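Local coordinates for phosphoenolpyruvate-protein phosphotransferase (Coxiella burnetii, PDB 3TRC) that is the GAF domain of a longer enzyme that probably transfers the phosphoryl group of phosphoenolpyruvate to a protein histidine, at residues E77-L82 against I90-A95; Q15-A20 against A156-H161. One frame throughout, in Å; residues are numbered along the deposited sequence.

Interaction 1 (E77-L82 against I90-A95). With NA (sodium ion), chain C; PO4 (phosphate ion), chain B.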
loop_
_atom_site.group_PDB
_atom_site.type_symbol
_atom_site.label_atom_id
_atom_site.label_comp_id
_atom_site.label_asym_id
_atom_site.label_seq_id
_atom_site.Cartn_x
_atom_site.Cartn_y
_atom_site.Cartn_z
ATOM N N GLU A 77 -10.310 26.071 8.357
ATOM C CA GLU A 77 -9.442 27.243 8.388
ATOM C C GLU A 77 -8.063 26.996 7.799
ATOM O O GLU A 77 -7.492 25.914 7.937
ATOM C CB GLU A 77 -9.307 27.777 9.815
ATOM C CG GLU A 77 -10.613 28.256 10.415
ATOM C CD GLU A 77 -10.399 29.100 11.656
ATOM O OE1 GLU A 77 -9.240 29.200 12.116
ATOM O OE2 GLU A 77 -11.389 29.665 12.166
ATOM N N GLY A 78 -7.528 28.019 7.145
ATOM C CA GLY A 78 -6.203 27.931 6.570
ATOM C C GLY A 78 -6.093 26.959 5.413
ATOM O O GLY A 78 -7.080 26.411 4.925
ATOM N N LEU A 79 -4.861 26.746 4.970
ATOM C CA LEU A 79 -4.596 25.878 3.843
ATOM C C LEU A 79 -4.862 24.421 4.218
ATOM O O LEU A 79 -5.430 23.661 3.438
ATOM C CB LEU A 79 -3.146 26.062 3.397
ATOM C CG LEU A 79 -2.737 25.455 2.063
ATOM C CD1 LEU A 79 -3.706 25.870 0.955
ATOM C CD2 LEU A 79 -1.311 25.884 1.734
ATOM N N ILE A 80 -4.439 24.030 5.412
ATOM C CA ILE A 80 -4.683 22.670 5.873
ATOM C C ILE A 80 -6.187 22.397 5.983
ATOM O O ILE A 80 -6.668 21.331 5.581
ATOM C CB ILE A 80 -3.930 22.377 7.188
ATOM C CG1 ILE A 80 -2.426 22.355 6.903
ATOM C CG2 ILE A 80 -4.384 21.061 7.794
ATOM C CD1 ILE A 80 -1.538 22.292 8.132
ATOM N N GLY A 81 -6.928 23.375 6.499
ATOM C CA GLY A 81 -8.378 23.293 6.524
ATOM C C GLY A 81 -8.955 23.135 5.128
ATOM O O GLY A 81 -9.905 22.385 4.915
ATOM N N LEU A 82 -8.374 23.834 4.161
ATOM C CA LEU A 82 -8.877 23.753 2.794
ATOM C C LEU A 82 -8.682 22.350 2.215
ATOM O O LEU A 82 -9.567 21.826 1.540
ATOM C CB LEU A 82 -8.224 24.823 1.920
ATOM C CG LEU A 82 -8.791 25.003 0.513
ATOM C CD1 LEU A 82 -10.297 25.271 0.558
ATOM C CD2 LEU A 82 -8.050 26.123 -0.209
ATOM N N ILE A 90 -3.815 19.391 -2.211
ATOM C CA ILE A 90 -3.397 20.719 -2.625
ATOM C C ILE A 90 -1.876 20.694 -2.745
ATOM O O ILE A 90 -1.167 20.385 -1.785
ATOM C CB ILE A 90 -3.854 21.812 -1.638
ATOM C CG1 ILE A 90 -5.382 21.813 -1.522
ATOM C CG2 ILE A 90 -3.360 23.178 -2.095
ATOM C CD1 ILE A 90 -5.934 22.915 -0.623
ATOM N N ASN A 91 -1.390 20.995 -3.943
ATOM C CA ASN A 91 0.024 20.891 -4.291
ATOM C C ASN A 91 0.492 22.246 -4.811
ATOM O O ASN A 91 0.083 22.677 -5.896
ATOM C CB ASN A 91 0.167 19.820 -5.374
ATOM C CG ASN A 91 1.607 19.438 -5.666
ATOM O OD1 ASN A 91 2.540 20.170 -5.361
ATOM N ND2 ASN A 91 1.783 18.271 -6.282
ATOM N N LEU A 92 1.335 22.925 -4.039
ATOM C CA LEU A 92 1.736 24.294 -4.360
ATOM C C LEU A 92 3.249 24.469 -4.321
ATOM O O LEU A 92 3.941 23.785 -3.571
ATOM C CB LEU A 92 1.100 25.267 -3.365
ATOM C CG LEU A 92 -0.413 25.154 -3.191
ATOM C CD1 LEU A 92 -0.884 25.927 -1.962
ATOM C CD2 LEU A 92 -1.128 25.624 -4.443
ATOM N N ALA A 93 3.753 25.408 -5.115
ATOM C CA ALA A 93 5.173 25.740 -5.101
ATOM C C ALA A 93 5.516 26.753 -4.008
ATOM O O ALA A 93 6.639 26.775 -3.505
ATOM C CB ALA A 93 5.608 26.267 -6.456
ATOM N N ASP A 94 4.553 27.594 -3.644
ATOM C CA ASP A 94 4.797 28.615 -2.627
ATOM C C ASP A 94 3.558 28.846 -1.761
ATOM O O ASP A 94 2.787 29.784 -1.990
ATOM C CB ASP A 94 5.235 29.924 -3.293
ATOM C CG ASP A 94 6.134 30.766 -2.406
ATOM O OD1 ASP A 94 6.126 30.582 -1.170
ATOM O OD2 ASP A 94 6.849 31.634 -2.952
ATOM N N ALA A 95 3.388 27.991 -0.756
ATOM C CA ALA A 95 2.206 28.017 0.105
ATOM C C ALA A 95 1.892 29.379 0.731
ATOM O O ALA A 95 0.734 29.776 0.768
ATOM C CB ALA A 95 2.309 26.941 1.196
HETATM NA NA NA C . -11.270 21.356 7.254
HETATM P P PO4 B . -2.565 27.006 7.692
HETATM O O1 PO4 B . -3.295 27.570 8.883
HETATM O O2 PO4 B . -1.081 26.941 7.988
HETATM O O3 PO4 B . -3.066 25.624 7.368
HETATM O O4 PO4 B . -2.764 27.901 6.494
#
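Leu-79 brings its two methyls against Ile-90, Leu-92 and the CB of Ala-95, joining a short helix of the GAF domain to border strand 90-92 of this chain's antiparallel sheet. The 78-82 part of helix 78-86 and strand 90-92 run at 137° to one another, their axes 10.2 Å apart at closest approach, so side chains alone bridge the gap. With CG anti to the backbone N (chi1 -168°), Leu-79 splits its two methyls between partners: CD2 meets Leu-92 CD1 tip to tip at 3.7 Å and lies 3.8 Å from Ala-95 CB, while CD1 reaches Ile-90 CD1 at 4.0 Å. One turn on, Leu-82 extends the same apolar ridge. Its CG sits 3.7 Å from Ile-90 CD1, the two side chains crossing at about a right angle, so the extended Ile-90 ends against both leucines. Phe-115 of strand 114-122 touches Leu-79 and Ala-95, and His-98 adds to the cover of Leu-82 and Leu-92. The backbone of the same helix also holds two ions. Near its start, a phosphate, probably from the crystallisation liquor, accepts two nearly straight hydrogen bonds from backbone amides. Gly-78 has a positive phi (67°), a conformation that favours glycine, and with no side chain it lets its CA lie against the anion; Lys-102 N and Arg-104 NH1 also bind the phosphate. A sodium ion is held by Gly-81 O at 2.9 Å together with Tyr-55 OH and Glu-85 OE2. Each of the two phosphate bonds has its own acceptor: Leu-79 N gives its hydrogen to O4 at 2.8 Å and Ile-80 N to O3 at 2.9 Å.

Interaction 2 (Q15-A20 against A156-H161)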
loop_
_atom_site.group_PDB
_atom_site.type_symbol
_atom_site.label_atom_id
_atom_site.label_comp_id
_atom_site.label_asym_id
_atom_site.label_seq_id
_atom_site.Cartn_x
_atom_site.Cartn_y
_atom_site.Cartn_z
ATOM N N GLN A 15 5.870 -2.058 4.166
ATOM C CA GLN A 15 6.436 -3.093 5.022
ATOM C C GLN A 15 6.585 -2.612 6.460
ATOM O O GLN A 15 6.127 -3.263 7.398
ATOM C CB GLN A 15 7.812 -3.497 4.493
ATOM C CG GLN A 15 8.472 -4.617 5.262
ATOM C CD GLN A 15 8.063 -5.975 4.743
ATOM O OE1 GLN A 15 7.003 -6.492 5.095
ATOM N NE2 GLN A 15 8.898 -6.559 3.891
ATOM N N GLU A 16 7.238 -1.469 6.628
ATOM C CA GLU A 16 7.497 -0.928 7.957
ATOM C C GLU A 16 6.219 -0.529 8.704
ATOM O O GLU A 16 6.116 -0.734 9.911
ATOM C CB GLU A 16 8.475 0.252 7.882
ATOM C CG GLU A 16 9.929 -0.149 7.646
ATOM C CD GLU A 16 10.878 1.041 7.684
ATOM O OE1 GLU A 16 10.451 2.162 7.339
ATOM O OE2 GLU A 16 12.051 0.858 8.066
ATOM N N VAL A 17 5.248 0.033 7.989
ATOM C CA VAL A 17 3.977 0.406 8.609
ATOM C C VAL A 17 3.235 -0.820 9.127
ATOM O O VAL A 17 2.750 -0.831 10.256
ATOM C CB VAL A 17 3.062 1.197 7.649
ATOM C CG1 VAL A 17 1.669 1.373 8.260
ATOM C CG2 VAL A 17 3.677 2.548 7.319
ATOM N N ASN A 18 3.153 -1.861 8.307
ATOM C CA ASN A 18 2.445 -3.063 8.734
ATOM C C ASN A 18 3.153 -3.801 9.868
ATOM O O ASN A 18 2.523 -4.545 10.613
ATOM C CB ASN A 18 2.162 -3.988 7.548
ATOM C CG ASN A 18 0.971 -3.529 6.734
ATOM O OD1 ASN A 18 0.190 -2.688 7.181
ATOM N ND2 ASN A 18 0.817 -4.085 5.540
ATOM N N ALA A 19 4.456 -3.576 10.008
ATOM C CA ALA A 19 5.243 -4.204 11.071
ATOM C C ALA A 19 5.277 -3.373 12.355
ATOM O O ALA A 19 5.714 -3.848 13.402
ATOM C CB ALA A 19 6.659 -4.492 10.590
ATOM N N ALA A 20 4.821 -2.130 12.271
ATOM C CA ALA A 20 4.774 -1.265 13.442
ATOM C C ALA A 20 3.866 -1.858 14.515
ATOM O O ALA A 20 2.794 -2.376 14.215
ATOM C CB ALA A 20 4.302 0.127 13.054
ATOM N N ALA A 156 -5.022 5.884 6.398
ATOM C CA ALA A 156 -6.445 5.926 6.728
ATOM C C ALA A 156 -6.895 4.610 7.354
ATOM O O ALA A 156 -7.614 4.594 8.359
ATOM C CB ALA A 156 -7.278 6.243 5.487
ATOM N N ALA A 157 -6.466 3.500 6.761
ATOM C CA ALA A 157 -6.831 2.186 7.273
ATOM C C ALA A 157 -6.259 1.970 8.666
ATOM O O ALA A 157 -6.925 1.428 9.542
ATOM C CB ALA A 157 -6.351 1.088 6.328
ATOM N N GLU A 158 -5.018 2.393 8.866
ATOM C CA GLU A 158 -4.370 2.241 10.163
ATOM C C GLU A 158 -5.067 3.065 11.248
ATOM O O GLU A 158 -5.278 2.590 12.362
ATOM C CB GLU A 158 -2.885 2.591 10.057
ATOM C CG GLU A 158 -2.124 1.686 9.080
ATOM C CD GLU A 158 -2.066 0.238 9.547
ATOM O OE1 GLU A 158 -1.711 0.013 10.718
ATOM O OE2 GLU A 158 -2.382 -0.674 8.751
ATOM N N ILE A 159 -5.435 4.299 10.922
ATOM C CA ILE A 159 -6.178 5.129 11.856
ATOM C C ILE A 159 -7.568 4.554 12.152
ATOM O O ILE A 159 -8.004 4.505 13.304
ATOM C CB ILE A 159 -6.293 6.573 11.334
ATOM C CG1 ILE A 159 -4.889 7.169 11.182
ATOM C CG2 ILE A 159 -7.176 7.412 12.253
ATOM C CD1 ILE A 159 -4.854 8.551 10.533
ATOM N N ALA A 160 -8.261 4.113 11.110
ATOM C CA ALA A 160 -9.581 3.521 11.292
ATOM C C ALA A 160 -9.514 2.280 12.177
ATOM O O ALA A 160 -10.388 2.051 13.018
ATOM C CB ALA A 160 -10.209 3.193 9.948
ATOM N N HIS A 161 -8.473 1.475 11.987
ATOM C CA HIS A 161 -8.319 0.247 12.755
ATOM C C HIS A 161 -8.062 0.568 14.225
ATOM O O HIS A 161 -8.642 -0.054 15.113
ATOM C CB HIS A 161 -7.188 -0.611 12.182
ATOM C CG HIS A 161 -6.980 -1.902 12.909
ATOM N ND1 HIS A 161 -5.850 -2.164 13.655
ATOM C CD2 HIS A 161 -7.761 -3.004 13.010
ATOM C CE1 HIS A 161 -5.942 -3.373 14.181
ATOM N NE2 HIS A 161 -7.092 -3.904 13.804
HETATM O O HOH W 1 0.293 -1.824 11.342
#
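Glu-158 reaches from helix 142-164 across to Val-17 and Asn-18 near the end of helix 3-19, two helices of the GAF-domain structure. Its CB leaves the backbone toward the other helix, and CG, anti to the carbonyl carbon (chi1 -61°), comes to rest 3.9 Å from Val-17 CG1. The chain then bends at chi2 (-66°), which keeps CD 4.1 Å from the same methyl, Val-17 CG1. At the tip the two oxygens have different surroundings. OE1 accepts a hydrogen from a water at 2.8 Å, and that water gives its other hydrogen to Val-17 O at 2.9 Å, so a single molecule bridges the carboxylate and a backbone carbonyl of helix 3-19. OE2 faces Asn-18 OD1 at 3.6 Å, an approach of two oxygens without a bond between them; the amide and carboxylate planes stand 53° apart. The contact is thus small, 91 Å² in all, part apolar and part water-mediated. Leu-23 of helix 23-37 touches Glu-158, and Val-30 of that helix packs on Val-17, while His-154, one turn before Glu-158, lies against both Val-17 and Asn-18. The second subunit comes close here as well: its Ile-153 packs on Asn-18, and its Asn-18 on Ala-157. Helix 3-19 therefore lies beside helices 23-37 and 142-164, and the latter turns Ala-156, Ile-159 and Ala-160 onto strands 114-122 and 125-134.

From the N terminus, helix 3-19 supplies the first half of interaction 2, whose partner on helix 142-164 comes 136 residues later, near the end of the modelled chain. Within that long loop lie helix 23-37 and the whole six-stranded sheet. Interaction 1 falls inside it and closes a much shorter loop: after strands 42-49, 54-61 and 72-74, helix 78-86 meets the strand that follows directly, 90-92. One contact therefore joins the terminal helices, the other a helix and a border strand of this chain's sheet. Interactions 1 and 2 sit on opposite sides of the chain's centre, with about 26 Å between the centres of the two interactions, and do not touch.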